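Local coordinates for probable hydrolase (Pseudomonas aeruginosa, PDB 7AL6), which is of unknown function but adopts the alpha/beta hydrolase fold and is probably a hydrolase, possibly a lipolytic one, at residues A[8-13]-A[88-93]; A[15-20]-A[56-61]; A[124-129]-A[232-237]; A[158-163]-A[197-202]; A[257-262]-A[274-279]. All blocks are in the same frame, centred on the assembly; numbering follows the deposited sequence.

Interaction 1: A[8-13]-A[88-93]; sequences VRISLP and AEQLGW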
# COMPACT_ATOMS: atom_id res chain seq x y z
N VAL A 8 -7.89 15.58 14.74
CA VAL A 8 -6.54 15.03 14.52
C VAL A 8 -6.55 13.72 13.72
O VAL A 8 -7.57 13.12 13.58
CB VAL A 8 -5.85 14.78 15.87
CG1 VAL A 8 -5.74 16.04 16.70
CG2 VAL A 8 -6.56 13.69 16.64
N ARG A 9 -5.39 13.38 13.19
CA ARG A 9 -5.07 12.10 12.55
C ARG A 9 -4.33 11.31 13.62
O ARG A 9 -3.50 11.92 14.29
CB ARG A 9 -4.08 12.23 11.40
CG ARG A 9 -4.55 13.10 10.25
CD ARG A 9 -5.86 12.59 9.74
NE ARG A 9 -5.78 11.51 8.79
CZ ARG A 9 -6.84 10.97 8.21
NH1 ARG A 9 -8.04 11.41 8.52
NH2 ARG A 9 -6.70 10.01 7.34
N ILE A 10 -4.67 10.05 13.85
CA ILE A 10 -3.94 9.20 14.82
C ILE A 10 -3.21 8.16 13.98
O ILE A 10 -3.86 7.41 13.30
CB ILE A 10 -4.87 8.60 15.88
CG1 ILE A 10 -5.68 9.68 16.58
CG2 ILE A 10 -4.06 7.76 16.86
CD1 ILE A 10 -6.72 9.16 17.52
N SER A 11 -1.89 8.15 14.06
CA SER A 11 -1.07 7.29 13.22
C SER A 11 -0.84 5.97 13.94
O SER A 11 -0.18 5.93 14.99
CB SER A 11 0.29 7.92 12.90
OG SER A 11 0.08 9.00 12.02
N LEU A 12 -1.39 4.90 13.39
CA LEU A 12 -1.11 3.55 13.82
C LEU A 12 -0.11 2.92 12.86
O LEU A 12 0.13 3.43 11.77
CB LEU A 12 -2.40 2.73 13.86
CG LEU A 12 -3.59 3.38 14.60
CD1 LEU A 12 -4.76 2.35 14.71
CD2 LEU A 12 -3.21 3.89 15.97
N PRO A 13 0.50 1.81 13.24
CA PRO A 13 1.50 1.19 12.36
C PRO A 13 0.95 0.82 11.02
O PRO A 13 1.63 0.95 10.01
CB PRO A 13 1.97 -0.05 13.16
CG PRO A 13 1.67 0.30 14.62
CD PRO A 13 0.45 1.20 14.59
N ALA A 88 -5.18 3.76 21.74
CA ALA A 88 -4.80 4.01 23.13
C ALA A 88 -3.28 4.01 23.31
O ALA A 88 -2.73 4.91 23.95
CB ALA A 88 -5.44 2.97 24.06
N GLU A 89 -2.58 3.03 22.72
CA GLU A 89 -1.12 3.05 22.76
C GLU A 89 -0.57 4.34 22.21
O GLU A 89 0.35 4.93 22.78
CB GLU A 89 -0.53 1.88 21.98
CG GLU A 89 -0.94 0.54 22.53
CD GLU A 89 -0.09 0.15 23.71
OE1 GLU A 89 1.13 0.04 23.52
OE2 GLU A 89 -0.65 -0.00 24.81
N GLN A 90 -1.09 4.78 21.04
CA GLN A 90 -0.54 5.97 20.39
C GLN A 90 -0.85 7.23 21.17
O GLN A 90 -0.09 8.20 21.11
CB GLN A 90 -1.05 6.04 18.95
CG GLN A 90 -0.51 7.19 18.13
CD GLN A 90 1.00 7.09 17.88
OE1 GLN A 90 1.60 6.07 18.10
NE2 GLN A 90 1.60 8.18 17.43
N LEU A 91 -1.89 7.22 21.99
CA LEU A 91 -2.20 8.36 22.84
C LEU A 91 -1.44 8.29 24.16
O LEU A 91 -1.45 9.26 24.93
CB LEU A 91 -3.70 8.42 23.16
CG LEU A 91 -4.68 8.49 22.00
CD1 LEU A 91 -6.09 8.34 22.52
CD2 LEU A 91 -4.51 9.80 21.30
N GLY A 92 -0.79 7.18 24.44
CA GLY A 92 -0.14 7.02 25.72
C GLY A 92 -1.04 6.57 26.85
O GLY A 92 -0.68 6.77 28.01
N TRP A 93 -2.19 5.97 26.54
CA TRP A 93 -3.20 5.61 27.53
C TRP A 93 -3.01 4.15 27.95
O TRP A 93 -3.30 3.23 27.18
CB TRP A 93 -4.61 5.81 26.96
CG TRP A 93 -5.01 7.25 26.85
CD1 TRP A 93 -4.25 8.34 27.18
CD2 TRP A 93 -6.29 7.76 26.42
NE1 TRP A 93 -4.97 9.50 26.96
CE2 TRP A 93 -6.22 9.17 26.50
CE3 TRP A 93 -7.47 7.16 25.97
CZ2 TRP A 93 -7.29 9.99 26.14
CZ3 TRP A 93 -8.53 7.98 25.64
CH2 TRP A 93 -8.44 9.38 25.75
O HOH W 1 -0.58 10.03 15.87

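Interaction 2: A[15-20]-A[56-61]; sequences IELAAH and VALDFA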
# COMPACT_ATOMS: atom_id res chain seq x y z
N ILE A 15 -2.39 1.76 9.75
CA ILE A 15 -3.48 2.61 9.21
C ILE A 15 -3.46 3.95 9.93
O ILE A 15 -3.01 4.00 11.05
CB ILE A 15 -4.84 1.90 9.39
CG1 ILE A 15 -5.94 2.48 8.51
CG2 ILE A 15 -5.23 1.90 10.85
CD1 ILE A 15 -7.18 1.64 8.43
N GLU A 16 -4.01 4.96 9.31
CA GLU A 16 -4.13 6.29 9.89
C GLU A 16 -5.62 6.54 10.14
O GLU A 16 -6.36 6.45 9.20
CB GLU A 16 -3.53 7.28 8.92
CG GLU A 16 -3.11 8.53 9.59
CD GLU A 16 -2.53 9.49 8.59
OE1 GLU A 16 -1.35 9.39 8.32
OE2 GLU A 16 -3.30 10.29 8.09
N LEU A 17 -6.02 6.88 11.35
CA LEU A 17 -7.45 7.09 11.67
C LEU A 17 -7.67 8.55 12.01
O LEU A 17 -6.74 9.22 12.34
CB LEU A 17 -7.87 6.23 12.85
CG LEU A 17 -7.68 4.73 12.70
CD1 LEU A 17 -8.08 4.03 13.97
CD2 LEU A 17 -8.46 4.20 11.52
N ALA A 18 -8.89 9.00 11.84
CA ALA A 18 -9.30 10.33 12.24
C ALA A 18 -10.07 10.28 13.55
O ALA A 18 -10.77 9.30 13.84
CB ALA A 18 -10.17 10.98 11.16
N ALA A 19 -9.96 11.36 14.32
CA ALA A 19 -10.73 11.47 15.56
C ALA A 19 -11.04 12.93 15.88
O ALA A 19 -10.27 13.84 15.54
CB ALA A 19 -9.98 10.90 16.75
N HIS A 20 -12.19 13.14 16.52
CA HIS A 20 -12.55 14.42 17.10
C HIS A 20 -12.31 14.34 18.60
O HIS A 20 -12.69 13.36 19.25
CB HIS A 20 -14.01 14.80 16.81
CG HIS A 20 -14.30 16.26 17.02
ND1 HIS A 20 -14.03 17.21 16.07
CD2 HIS A 20 -14.76 16.93 18.10
CE1 HIS A 20 -14.35 18.41 16.54
NE2 HIS A 20 -14.77 18.27 17.78
N VAL A 56 -12.13 10.82 22.97
CA VAL A 56 -11.57 10.67 21.63
C VAL A 56 -12.65 9.97 20.83
O VAL A 56 -12.87 8.77 20.99
CB VAL A 56 -10.26 9.88 21.66
CG1 VAL A 56 -9.73 9.64 20.25
CG2 VAL A 56 -9.21 10.60 22.50
N ALA A 57 -13.37 10.73 20.01
CA ALA A 57 -14.44 10.18 19.19
C ALA A 57 -13.78 9.75 17.90
O ALA A 57 -13.50 10.59 17.02
CB ALA A 57 -15.57 11.19 18.94
N LEU A 58 -13.59 8.45 17.78
CA LEU A 58 -12.81 7.84 16.73
C LEU A 58 -13.67 7.47 15.54
O LEU A 58 -14.77 6.93 15.71
CB LEU A 58 -12.16 6.59 17.29
CG LEU A 58 -11.13 5.85 16.45
CD1 LEU A 58 -9.87 6.67 16.31
CD2 LEU A 58 -10.87 4.48 17.12
N ASP A 59 -13.14 7.74 14.37
CA ASP A 59 -13.73 7.26 13.11
C ASP A 59 -13.15 5.86 12.97
O ASP A 59 -11.96 5.72 12.97
CB ASP A 59 -13.40 8.14 11.91
CG ASP A 59 -14.35 9.30 11.72
OD1 ASP A 59 -15.44 9.22 12.19
OD2 ASP A 59 -13.96 10.25 11.12
N PHE A 60 -13.96 4.83 12.81
CA PHE A 60 -13.44 3.48 12.52
C PHE A 60 -12.85 3.51 11.11
O PHE A 60 -13.29 4.25 10.25
CB PHE A 60 -14.55 2.43 12.56
CG PHE A 60 -14.85 1.86 13.92
CD1 PHE A 60 -13.83 1.49 14.76
CD2 PHE A 60 -16.15 1.71 14.35
CE1 PHE A 60 -14.10 0.97 16.01
CE2 PHE A 60 -16.42 1.19 15.60
CZ PHE A 60 -15.40 0.82 16.43
N ALA A 61 -11.97 2.57 10.83
CA ALA A 61 -11.39 2.34 9.50
C ALA A 61 -12.52 2.18 8.49
O ALA A 61 -13.51 1.52 8.76
CB ALA A 61 -10.52 1.12 9.54

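Interaction 3: A[124-129]-A[232-237]; sequences LIDGLI and VLAEQG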
# COMPACT_ATOMS: atom_id res chain seq x y z
N LEU A 124 -22.41 1.75 27.20
CA LEU A 124 -22.92 1.14 25.98
C LEU A 124 -24.27 1.75 25.63
O LEU A 124 -25.14 1.89 26.50
CB LEU A 124 -23.04 -0.35 26.14
CG LEU A 124 -21.80 -1.08 26.68
CD1 LEU A 124 -22.08 -2.56 26.83
CD2 LEU A 124 -20.59 -0.89 25.75
N ILE A 125 -24.45 2.09 24.35
CA ILE A 125 -25.73 2.63 23.84
C ILE A 125 -26.36 1.62 22.86
O ILE A 125 -25.85 1.48 21.76
CB ILE A 125 -25.58 4.01 23.19
CG1 ILE A 125 -24.88 5.01 24.11
CG2 ILE A 125 -26.92 4.53 22.75
CD1 ILE A 125 -24.51 6.29 23.43
N ASP A 126 -27.39 0.90 23.29
CA ASP A 126 -28.24 0.03 22.47
C ASP A 126 -27.46 -1.01 21.67
O ASP A 126 -27.81 -1.21 20.55
CB ASP A 126 -29.10 0.88 21.55
CG ASP A 126 -30.48 0.29 21.35
OD1 ASP A 126 -31.07 -0.07 22.33
OD2 ASP A 126 -30.89 0.18 20.22
N GLY A 127 -26.43 -1.60 22.24
CA GLY A 127 -25.65 -2.67 21.61
C GLY A 127 -24.99 -3.54 22.65
O GLY A 127 -24.67 -3.03 23.67
N LEU A 128 -24.79 -4.80 22.36
CA LEU A 128 -24.14 -5.73 23.26
C LEU A 128 -23.37 -6.82 22.54
O LEU A 128 -22.13 -6.94 22.68
CB LEU A 128 -25.20 -6.35 24.18
CG LEU A 128 -24.59 -7.22 25.28
CD1 LEU A 128 -23.76 -6.30 26.19
CD2 LEU A 128 -25.62 -7.94 26.09
N ILE A 129 -24.08 -7.64 21.76
CA ILE A 129 -23.43 -8.77 21.11
C ILE A 129 -23.73 -8.70 19.62
O ILE A 129 -24.70 -8.07 19.20
CB ILE A 129 -23.92 -10.13 21.68
CG1 ILE A 129 -25.43 -10.13 21.78
CG2 ILE A 129 -23.29 -10.40 23.05
CD1 ILE A 129 -26.01 -11.52 22.04
N VAL A 232 -27.49 1.54 28.00
CA VAL A 232 -28.69 2.30 27.65
C VAL A 232 -29.46 1.53 26.59
O VAL A 232 -28.88 1.07 25.59
CB VAL A 232 -28.36 3.71 27.18
CG1 VAL A 232 -29.58 4.33 26.47
CG2 VAL A 232 -27.92 4.55 28.38
N LEU A 233 -30.76 1.39 26.82
CA LEU A 233 -31.65 0.59 25.98
C LEU A 233 -32.74 1.52 25.46
O LEU A 233 -33.46 2.12 26.26
CB LEU A 233 -32.28 -0.54 26.79
CG LEU A 233 -31.19 -1.48 27.33
CD1 LEU A 233 -31.69 -2.26 28.50
CD2 LEU A 233 -30.75 -2.39 26.19
N ALA A 234 -32.77 1.68 24.15
CA ALA A 234 -33.74 2.55 23.45
C ALA A 234 -35.08 1.83 23.43
O ALA A 234 -35.10 0.72 22.95
CB ALA A 234 -33.26 2.86 22.07
N GLU A 235 -36.17 2.50 23.76
CA GLU A 235 -37.51 1.71 23.77
C GLU A 235 -37.93 1.03 22.39
O GLU A 235 -38.49 -0.07 22.15
CB GLU A 235 -38.62 2.74 23.97
CG GLU A 235 -40.00 2.12 24.05
CD GLU A 235 -41.11 3.05 24.50
OE1 GLU A 235 -42.28 2.62 24.45
OE2 GLU A 235 -40.82 4.18 24.89
N GLN A 236 -37.58 1.76 21.34
CA GLN A 236 -37.80 1.41 19.92
C GLN A 236 -36.51 0.94 19.23
O GLN A 236 -36.52 0.87 18.02
CB GLN A 236 -38.46 2.59 19.23
CG GLN A 236 -39.95 2.60 19.48
CD GLN A 236 -40.62 3.75 18.78
OE1 GLN A 236 -40.62 4.87 19.27
NE2 GLN A 236 -41.18 3.48 17.62
N GLY A 237 -35.45 0.60 19.97
CA GLY A 237 -34.22 0.10 19.38
C GLY A 237 -34.07 -1.40 19.50
O GLY A 237 -35.01 -2.15 19.19
O HOH W 2 -33.51 -1.35 22.58

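Interaction 4: A[158-163]-A[197-202]; sequences PVYAEL and YTWRTD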
# COMPACT_ATOMS: atom_id res chain seq x y z
N PRO A 158 -23.85 4.80 -4.69
CA PRO A 158 -24.73 5.80 -5.26
C PRO A 158 -24.18 7.22 -5.22
O PRO A 158 -23.44 7.52 -4.37
CB PRO A 158 -25.95 5.87 -4.35
CG PRO A 158 -25.90 4.64 -3.50
CD PRO A 158 -24.53 4.03 -3.66
N VAL A 159 -24.57 8.05 -6.18
CA VAL A 159 -24.19 9.46 -6.23
C VAL A 159 -25.45 10.29 -6.06
O VAL A 159 -26.47 10.00 -6.68
CB VAL A 159 -23.47 9.81 -7.55
CG1 VAL A 159 -23.14 11.26 -7.57
CG2 VAL A 159 -22.25 8.96 -7.71
N TYR A 160 -25.38 11.28 -5.19
CA TYR A 160 -26.48 12.21 -4.89
C TYR A 160 -26.07 13.56 -5.46
O TYR A 160 -25.11 14.12 -4.97
CB TYR A 160 -26.76 12.27 -3.38
CG TYR A 160 -27.11 10.92 -2.84
CD1 TYR A 160 -28.41 10.44 -2.90
CD2 TYR A 160 -26.13 10.06 -2.40
CE1 TYR A 160 -28.72 9.16 -2.49
CE2 TYR A 160 -26.43 8.78 -1.98
CZ TYR A 160 -27.73 8.33 -2.03
OH TYR A 160 -28.00 7.07 -1.61
N ALA A 161 -26.79 14.07 -6.46
CA ALA A 161 -26.53 15.40 -7.05
C ALA A 161 -26.83 16.46 -5.99
O ALA A 161 -26.11 17.43 -5.92
CB ALA A 161 -27.35 15.56 -8.29
N GLU A 162 -27.86 16.24 -5.19
CA GLU A 162 -28.32 17.19 -4.16
C GLU A 162 -27.99 16.66 -2.76
O GLU A 162 -28.24 15.49 -2.50
CB GLU A 162 -29.83 17.40 -4.29
CG GLU A 162 -30.25 18.22 -5.49
CD GLU A 162 -31.14 19.40 -5.14
OE1 GLU A 162 -31.13 20.38 -5.89
OE2 GLU A 162 -31.84 19.34 -4.11
N LEU A 163 -27.48 17.52 -1.89
CA LEU A 163 -27.11 17.21 -0.50
C LEU A 163 -28.34 16.72 0.26
O LEU A 163 -28.27 15.67 0.90
CB LEU A 163 -26.60 18.53 0.07
CG LEU A 163 -25.74 18.45 1.32
CD1 LEU A 163 -24.95 19.73 1.46
CD2 LEU A 163 -26.56 18.20 2.56
N TYR A 197 -22.35 14.08 -4.43
CA TYR A 197 -21.88 13.50 -3.19
C TYR A 197 -22.16 12.01 -3.15
O TYR A 197 -23.10 11.51 -3.78
CB TYR A 197 -22.53 14.14 -1.99
CG TYR A 197 -22.19 15.57 -1.75
CD1 TYR A 197 -20.97 15.92 -1.20
CD2 TYR A 197 -23.08 16.58 -2.07
CE1 TYR A 197 -20.65 17.24 -0.97
CE2 TYR A 197 -22.76 17.92 -1.83
CZ TYR A 197 -21.54 18.24 -1.28
OH TYR A 197 -21.17 19.55 -1.05
N THR A 198 -21.34 11.32 -2.38
CA THR A 198 -21.43 9.88 -2.11
C THR A 198 -21.18 9.70 -0.61
O THR A 198 -20.39 10.44 -0.09
CB THR A 198 -20.44 9.12 -2.99
OG1 THR A 198 -20.99 8.98 -4.29
CG2 THR A 198 -20.09 7.74 -2.49
N TRP A 199 -21.84 8.76 0.05
CA TRP A 199 -21.58 8.46 1.47
C TRP A 199 -20.25 7.70 1.46
O TRP A 199 -20.23 6.61 0.91
CB TRP A 199 -22.75 7.67 2.10
CG TRP A 199 -23.90 8.53 2.52
CD1 TRP A 199 -24.99 8.87 1.79
CD2 TRP A 199 -24.05 9.19 3.78
NE1 TRP A 199 -25.80 9.70 2.49
CE2 TRP A 199 -25.26 9.91 3.72
CE3 TRP A 199 -23.30 9.24 4.95
CZ2 TRP A 199 -25.72 10.66 4.79
CZ3 TRP A 199 -23.76 9.98 6.00
CH2 TRP A 199 -24.96 10.68 5.92
N ARG A 200 -19.17 8.26 2.01
CA ARG A 200 -17.83 7.66 1.94
C ARG A 200 -17.88 6.30 2.61
O ARG A 200 -18.28 6.22 3.73
CB ARG A 200 -16.79 8.57 2.60
CG ARG A 200 -15.38 7.99 2.60
CD ARG A 200 -14.30 8.99 2.95
NE ARG A 200 -13.02 8.33 2.89
CZ ARG A 200 -12.54 7.55 3.83
NH1 ARG A 200 -13.22 7.36 4.94
NH2 ARG A 200 -11.37 6.97 3.67
N THR A 201 -17.38 5.28 1.95
CA THR A 201 -17.48 3.95 2.50
C THR A 201 -16.55 3.00 1.74
O THR A 201 -16.01 3.34 0.68
CB THR A 201 -18.94 3.46 2.44
OG1 THR A 201 -19.11 2.34 3.31
CG2 THR A 201 -19.32 3.07 1.02
N ASP A 202 -16.30 1.86 2.34
CA ASP A 202 -15.49 0.82 1.74
C ASP A 202 -16.44 -0.31 1.37
O ASP A 202 -17.23 -0.76 2.21
CB ASP A 202 -14.40 0.38 2.70
CG ASP A 202 -13.31 -0.42 2.05
OD1 ASP A 202 -13.59 -1.36 1.24
OD2 ASP A 202 -12.14 -0.14 2.42
O HOH W 3 -23.71 7.11 -1.49

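Interaction 5: A[257-262]-A[274-279]; sequences HHLPGG and QAVARV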
# COMPACT_ATOMS: atom_id res chain seq x y z
N HIS A 257 -30.47 1.19 31.76
CA HIS A 257 -31.34 2.36 31.78
C HIS A 257 -32.20 2.33 30.53
O HIS A 257 -31.69 2.30 29.41
CB HIS A 257 -30.53 3.66 31.90
CG HIS A 257 -30.05 3.93 33.29
ND1 HIS A 257 -28.91 3.35 33.81
CD2 HIS A 257 -30.59 4.65 34.30
CE1 HIS A 257 -28.76 3.72 35.06
NE2 HIS A 257 -29.76 4.52 35.38
N HIS A 258 -33.51 2.26 30.74
CA HIS A 258 -34.47 2.19 29.65
C HIS A 258 -34.88 3.60 29.32
O HIS A 258 -35.36 4.32 30.20
CB HIS A 258 -35.69 1.38 30.06
CG HIS A 258 -35.38 -0.05 30.25
ND1 HIS A 258 -34.95 -0.56 31.46
CD2 HIS A 258 -35.31 -1.06 29.35
CE1 HIS A 258 -34.70 -1.85 31.31
NE2 HIS A 258 -34.89 -2.17 30.05
N LEU A 259 -34.71 4.01 28.07
CA LEU A 259 -35.06 5.37 27.71
C LEU A 259 -35.85 5.39 26.42
O LEU A 259 -35.80 4.44 25.62
CB LEU A 259 -33.80 6.25 27.53
CG LEU A 259 -33.00 6.56 28.79
CD1 LEU A 259 -31.65 7.18 28.41
CD2 LEU A 259 -33.79 7.50 29.64
N PRO A 260 -36.61 6.44 26.18
CA PRO A 260 -37.42 6.48 24.96
C PRO A 260 -36.55 6.72 23.73
O PRO A 260 -35.39 7.15 23.82
CB PRO A 260 -38.37 7.66 25.19
CG PRO A 260 -37.75 8.46 26.26
CD PRO A 260 -36.73 7.65 27.01
N GLY A 261 -37.12 6.42 22.58
CA GLY A 261 -36.53 6.83 21.32
C GLY A 261 -36.08 5.64 20.52
O GLY A 261 -36.32 4.48 20.88
N GLY A 262 -35.40 5.94 19.41
CA GLY A 262 -34.90 4.92 18.51
C GLY A 262 -33.46 4.48 18.81
O GLY A 262 -32.84 4.88 19.79
N GLN A 274 -29.56 14.49 26.08
CA GLN A 274 -29.46 14.90 27.48
C GLN A 274 -29.71 13.73 28.42
O GLN A 274 -29.09 13.63 29.49
CB GLN A 274 -30.48 15.98 27.79
CG GLN A 274 -30.03 17.37 27.46
CD GLN A 274 -31.18 18.36 27.42
OE1 GLN A 274 -31.19 19.29 26.62
NE2 GLN A 274 -32.16 18.16 28.30
N ALA A 275 -30.69 12.91 28.09
CA ALA A 275 -31.05 11.82 28.95
C ALA A 275 -29.93 10.80 28.99
O ALA A 275 -29.57 10.33 30.06
CB ALA A 275 -32.34 11.18 28.47
N VAL A 276 -29.36 10.46 27.83
CA VAL A 276 -28.19 9.59 27.86
C VAL A 276 -27.07 10.23 28.65
O VAL A 276 -26.43 9.59 29.49
CB VAL A 276 -27.75 9.23 26.43
CG1 VAL A 276 -26.45 8.42 26.50
CG2 VAL A 276 -28.86 8.45 25.73
N ALA A 277 -26.85 11.53 28.45
CA ALA A 277 -25.76 12.18 29.15
C ALA A 277 -25.93 12.10 30.66
O ALA A 277 -24.94 11.96 31.41
CB ALA A 277 -25.66 13.63 28.68
N ARG A 278 -27.16 12.27 31.15
CA ARG A 278 -27.37 12.23 32.59
C ARG A 278 -26.97 10.88 33.14
O ARG A 278 -26.31 10.78 34.18
CB ARG A 278 -28.83 12.50 32.95
CG ARG A 278 -29.22 13.95 32.96
CD ARG A 278 -30.76 14.07 33.07
NE ARG A 278 -31.28 15.42 32.86
CZ ARG A 278 -30.87 16.50 33.51
NH1 ARG A 278 -29.95 16.41 34.47
NH2 ARG A 278 -31.40 17.69 33.22
N VAL A 279 -27.34 9.82 32.44
CA VAL A 279 -27.03 8.44 32.88
C VAL A 279 -25.51 8.22 32.92
O VAL A 279 -25.02 7.89 33.97
CB VAL A 279 -27.68 7.43 31.92
CG1 VAL A 279 -27.09 6.04 32.09
CG2 VAL A 279 -29.18 7.40 32.07

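Interaction 1: A[8-13]-A[88-93]
A water joins the backbone of Ser11 to the side-chain amide of Gln90. It accepts from Ser11 N at 2.9 Å and from Gln90 NE2 at 3.3 Å. Ser11 O lies almost straight over the amide carbon, 3.3 Å from Gln90 CD. It is slightly nearer OE1 than NE2, and is not aimed at an N-H. In Gln90, CG is anti to the backbone N (chi1 -178°), which sets it 3.8 Å from Ile10 CG2. The bend at chi2 (66°) then turns the amide over Ser11 O. The side chains of Ile10 and Gln90 slide past each other in opposite directions.

Strand 7-11 is the outermost strand at one end of the central sheet of the alpha/beta hydrolase fold. Helix 77-91 packs against this border with its last turn. Beside Gln90 the contact is apolar. Ile10 CD1 faces Leu91 CD2 at 4.4 Å, and Leu12 CD2 approaches Gln90 CB at 4.3 Å. The helix then ends in a Schellman motif, with Gly92 at positive phi and Trp93 N bonded back to Ala88 O at 2.9 Å. After this turn one face of the Trp93 ring meets Leu91 CD1, 3.8 Å from the ring plane and toward its rim. Ser11 OG is hydrogen-bonded to Glu191 of the second subunit, which also packs on Gln90 and Leu91.

Interaction 2: A[15-20]-A[56-61]
Two antiparallel strands of the central alpha/beta hydrolase sheet meet here, 16-22 and 53-58. Ala19 and Leu58 form a non-hydrogen-bonded pair, and His20 and Ala57 the hydrogen-bonded pair next to it. In that pair His20 N gives to Ala57 O at 2.9 Å, and Ala57 N gives to His20 O at 2.8 Å. One residue past Leu58, Asp59 N reaches Ala18 O at 2.9 Å, with a nearly straight N-H (167°). Ala19 CB touches Val56 CG1 at 3.7 Å.

Farther along, the strands diverge and larger side chains fill in. Leu17 and Leu58 cross obliquely, CD1 to CD1 at 4.0 Å. Leu58 has CG anti to its backbone N (chi1 -172°), which turns CD1 back over Ala18 O. The other branch of Leu17, CD2, lies against the backbone of Ala61. Ile15 CD1 ends on the methyl of the same alanine, 3.6 Å from Ala61 CB. Val87 of helix 77-91 touches both leucines.

Asp59 keeps CB against Ala18 O, at 3.5 Å, and OD2 near the Ala18 methyl. Its carboxylate is held by residues outside the pair. OD2 takes a salt bridge from Arg188 and a bond from His65 N, and OD1 takes one from Ala40 N. These bonds fix the carboxylate, and the nearby arginine would probably favour its charged form. The strand pair itself is joined by backbone bonds and sealed by alkyl groups.

Interaction 3: A[124-129]-A[232-237]
Leu124 O accepts the backbone N-H of Val232 at 2.8 Å, nearly straight at 167°. The bond belongs to the parallel pairing of strands 119-125 and 229-234 in the central sheet of the alpha/beta hydrolase fold. The next residue, Ile125, makes the one bridge, with Val232. Both side chains lie on the face of the sheet covered by helix 270-284, where Phe280 touches each of them. The backbone groups of Ile125 pair instead with Gly100 and Ser102 in the neighbouring strand and the turn after it.

At Asp126 the first strand ends. Asp126 N still bonds to Val232 O at 2.7 Å, but its phi and psi (54°, 40°) are left-handed. The turn of the chain puts the carboxylate beside Ala234 and Gly237. The acid usually follows the seventh strand of this fold; here the geometry is consistent with Asp126, after the sixth, completing a triad with Ser102 and His263. OD2 is hydrogen-bonded to His263 ND1 and to Met238 N. It also lies 3.4 Å from Gly237 CA, and the absence of a side chain at Gly237 allows that approach. Gly237 closes a type I turn from Ala234 and is the N-cap of helix 238-241. OD1 accepts Ala234 N at 3.0 Å, with the donor well above the carboxylate plane. The Ala234 methyl lies beside it, CB 3.7 Å from Asp126 OD1. A water also donates to Asp126 OD1 at 2.8 Å and to Ala234 O at 2.6 Å.

Interaction 4: A[158-163]-A[197-202]
Tyr160 and Trp199 form an offset edge-to-face pair. The edge of the Trp199 five-membered ring is turned toward the face of Tyr160, with the planes at 82° and the ring centroids 5.9 Å apart. The nearest atoms are Tyr160 CE2 and Trp199 CD1 at 4.0 Å. At the edge of the Tyr160 ring, near its plane, lies Tyr197 O. A water sits in plane at the edges of both Tyr160 and Trp199. The third ring, that of Tyr197, has Leu163 CB at 4.3 Å from its CE2. Trp199 NE1 is directed away, to Ala166 O in helix 163-172.

The rings flank a single antiparallel bridge between Tyr160 and Tyr197. Tyr160 N gives to Tyr197 O at 2.7 Å, almost straight (175°). Tyr197 N returns a bond to Tyr160 O at 2.8 Å. The loop 158-163 runs along strand 196-199 of the small hairpin 190-199 and leads into helix 163-172. Both segments lie between strands 119-125 and 229-234, where this fold usually carries its cap.

Pro158 O is shared. Thr198 OG1 donates to it at 2.9 Å, tilted out of the carbonyl plane. The same water donates to it and accepts from Trp199 N. Thr198 holds OG1 beside its backbone N (chi1 -79°), facing the loop. These bonds and the water engage the N and O of both tyrosines, Pro158 O and Trp199 N, with the rings packed beside the bridge.

Interaction 5: A[257-262]-A[274-279]
The side chain of His257 lies along Val279 from its root to its ring. Its CB meets Val279 CG2 at 4.0 Å. CG touches both valine methyls. The two sides of the ring meet different methyls: CD2 lies 3.8 Å from Val279 CG2, while ND1 lies 3.7 Å from Val279 CG1. CE1 reaches CG1 again. CG1 stands over one face of the imidazole, 4.0 Å from the centroid and 24° off the normal, a CH-pi contact. Chi1 (-78°) directs the ring to the helix, and the turn at chi2 presents its face to Val279 CG1.

Two residues on, Leu259 points the same way from strand 255-259. Its CD1 lies between Ala275 and Val276, 4.1 Å from Ala275 CB and 4.1 Å from Val276 CG2. CD2 meets the same alanine methyl. Leu265 closes in beside Leu259 and Val276.

Strand 255-259 is the last of the central sheet, and the axes of 257-259 and 274-279 run nearly antiparallel (170°). The connection between them carries His263, the probable triad histidine. Both valine methyls on the imidazole, and a leucine on methyls and helix backbone, make up the contact, so it rests on apolar burial rather than direct polar bonds.

From the N terminus, interaction 1 closes the first long loop, from strand 7-11 to the end of helix 77-91. Interaction 2 falls within that span and pairs the next strand, 16-22, with 53-58. The two touch, since strands 7-11 and 16-22 are neighbours in the sheet. Interaction 3 opens after both have closed and joins strands 119-125 and 229-234. The span from 129 to 232 holds interaction 4, which ties loop 158-163 to the small hairpin. Interaction 5 follows near the C terminus and packs helix 270-284 on strand 255-259, beside 229-234. None of the loops cross. Interactions 1 and 3 lie on opposite sides of the chain's centre, about 28 Å apart between centres.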